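Side-chain contact in putative alkaline phosphatase (Pseudomonas fluorescens, PDB 4F1V), which binds phosphate in the cleft of a venus-flytrap fold and probably delivers it to an ABC transporter for phosphate import: residues 341-344 and 345-348. Sequence-based numbering, arbitrary orientation.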
ATOM      1  N   TRP A 341      11.803  13.808   4.164  1.00  5.64           N
ATOM      2  CA  TRP A 341      10.489  13.564   3.529  1.00  5.29           C
ATOM      3  C   TRP A 341       9.377  14.280   4.290  1.00  4.79           C
ATOM      4  O   TRP A 341       8.525  14.943   3.712  1.00  5.12           O
ATOM      5  CB  TRP A 341      10.227  12.045   3.427  1.00  5.59           C
ATOM      6  CG  TRP A 341      10.426  11.485   2.043  1.00  4.90           C
ATOM      7  CD1 TRP A 341      11.520  10.837   1.549  1.00  5.21           C
ATOM      8  CD2 TRP A 341       9.429  11.485   1.015  1.00  5.10           C
ATOM      9  NE1 TRP A 341      11.278  10.465   0.252  1.00  5.49           N
ATOM     10  CE2 TRP A 341       9.986  10.819  -0.108  1.00  5.41           C
ATOM     11  CE3 TRP A 341       8.103  11.987   0.907  1.00  6.66           C
ATOM     12  CZ2 TRP A 341       9.298  10.625  -1.282  1.00  6.30           C
ATOM     13  CZ3 TRP A 341       7.416  11.818  -0.281  1.00  8.17           C
ATOM     14  CH2 TRP A 341       8.007  11.122  -1.367  1.00  7.68           C
ATOM     15  N   LYS A 342       9.391  14.129   5.633  1.00  4.84           N
ATOM     16  CA  LYS A 342       8.361  14.813   6.438  1.00  4.71           C
ATOM     17  C   LYS A 342       8.409  16.315   6.179  1.00  4.40           C
ATOM     18  O   LYS A 342       7.380  16.997   6.048  1.00  4.94           O
ATOM     19  CB  LYS A 342       8.494  14.504   7.893  1.00  4.84           C
ATOM     20  CG  LYS A 342       8.279  13.096   8.363  1.00  5.96           C
ATOM     21  CD  LYS A 342       8.191  13.004   9.870  1.00  6.89           C
ATOM     22  CE  LYS A 342       7.951  11.671  10.493  1.00  7.55           C
ATOM     23  NZ  LYS A 342       9.132  10.740  10.368  1.00  7.03           N
ATOM     24  N   ALA A 343       9.638  16.889   6.157  1.00  5.12           N
ATOM     25  CA  ALA A 343       9.759  18.332   5.966  1.00  5.16           C
ATOM     26  C   ALA A 343       9.213  18.795   4.631  1.00  5.11           C
ATOM     27  O   ALA A 343       8.608  19.870   4.541  1.00  5.38           O
ATOM     28  CB  ALA A 343      11.218  18.743   6.141  1.00  6.29           C
ATOM     29  N   THR A 344       9.416  17.981   3.603  1.00  5.11           N
ATOM     30  CA  THR A 344       8.887  18.293   2.255  1.00  5.70           C
ATOM     31  C   THR A 344       7.389  18.265   2.266  1.00  4.76           C
ATOM     32  O   THR A 344       6.709  19.164   1.682  1.00  5.74           O
ATOM     33  CB  THR A 344       9.519  17.344   1.247  1.00  6.63           C
ATOM     34  OG1 THR A 344      10.929  17.470   1.219  1.00  7.46           O
ATOM     35  CG2 THR A 344       9.015  17.591  -0.154  1.00  7.23           C
ATOM     36  N   VAL A 345       6.764  17.249   2.848  1.00  5.01           N
ATOM     37  CA  VAL A 345       5.302  17.214   2.974  1.00  5.09           C
ATOM     38  C   VAL A 345       4.800  18.465   3.710  1.00  4.79           C
ATOM     39  O   VAL A 345       3.815  19.093   3.263  1.00  5.53           O
ATOM     40  CB  VAL A 345       4.874  15.898   3.672  1.00  5.58           C
ATOM     41  CG1 VAL A 345       3.367  15.927   3.938  1.00  5.94           C
ATOM     42  CG2 VAL A 345       5.238  14.684   2.792  1.00  6.31           C
ATOM     43  N   ARG A 346       5.402  18.803   4.853  1.00  4.61           N
ATOM     44  CA  ARG A 346       4.904  19.958   5.567  1.00  5.09           C
ATOM     45  C   ARG A 346       5.031  21.264   4.779  1.00  4.86           C
ATOM     46  O   ARG A 346       4.162  22.128   4.805  1.00  5.13           O
ATOM     47  CB  ARG A 346       5.657  20.140   6.923  1.00  5.55           C
ATOM     48  CG  ARG A 346       5.482  19.004   7.917  1.00  5.44           C
ATOM     49  CD  ARG A 346       5.870  19.358   9.324  1.00  6.64           C
ATOM     50  NE  ARG A 346       7.189  19.901   9.380  1.00  7.58           N
ATOM     51  CZ  ARG A 346       8.314  19.170   9.496  1.00  7.19           C
ATOM     52  NH1 ARG A 346       9.552  19.776   9.485  1.00  9.54           N
ATOM     53  NH2 ARG A 346       8.280  17.845   9.591  1.00  6.88           N
ATOM     54  N   ALA A 347       6.164  21.397   4.064  1.00  4.46           N
ATOM     55  CA  ALA A 347       6.422  22.656   3.351  1.00  5.19           C
ATOM     56  C   ALA A 347       5.366  22.922   2.286  1.00  4.51           C
ATOM     57  O   ALA A 347       5.007  24.095   2.031  1.00  5.29           O
ATOM     58  CB  ALA A 347       7.805  22.649   2.715  1.00  5.46           C
ATOM     59  N   SER A 348       4.871  21.891   1.654  1.00  4.55           N
ATOM     60  CA  SER A 348       3.812  22.061   0.645  1.00  4.30           C
ATOM     61  C   SER A 348       2.405  22.152   1.249  1.00  4.41           C
ATOM     62  O   SER A 348       1.604  23.013   0.862  1.00  5.03           O
ATOM     63  CB  SER A 348       3.839  20.933  -0.412  1.00  4.91           C
ATOM     64  OG  SER A 348       4.951  21.037  -1.273  1.00  6.30           O
TER
HETATM   65  O   HOH W   1       7.501  20.846  -0.705  0.25  6.29           O
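With CG beside its own backbone N (chi1 -63°) and a bend at chi3 (-53°), the Arg346 chain doubles back toward the preceding turn of the helix, laying its guanidinium over Ala343. One face of that group receives Ala343 CA, offset toward the rim, and NH1 lies 3.9 Å from Ala343 CB; the small methyl lets the flat group come down close to the backbone. On the Lys342 side, NH2 passes 3.8 Å from Lys342 CB and also makes a hydrogen bond to Tyr319 O. Cutting Arg346 back to an alanine is likely to leave Tyr319 O without this donor and Ala343 CA without the flat group that covers it. Val345 turns CG2 beside its own N, where the methyl sits 3.4 Å from Trp341 O and meets the edge of the indole at CE3, 4.4 Å away, a loose apolar contact suited to a branched side chain on the buried flank. Beneath the side chains runs the i to i+4 ladder of an alpha-helix: Val345 N to Trp341 O is nearly straight (172°), whereas Ser348 N to Thr344 O is longer, at 3.3 Å. Thr344 O also accepts from a water that lies 2.6 Å from Ser348 OG, so the small hydroxyl joins a bridge across the turn. Thr344 OG1 instead bonds back to Ala340 O. Within helix 339-349, Trp341 packs on Pro257 and Pro270 and bonds through NE1 to Val254 O, Lys342 pairs with Asp326 at the start of helix 326-331, and Arg346 ties the same helix to Tyr319, just beyond helix 305-318.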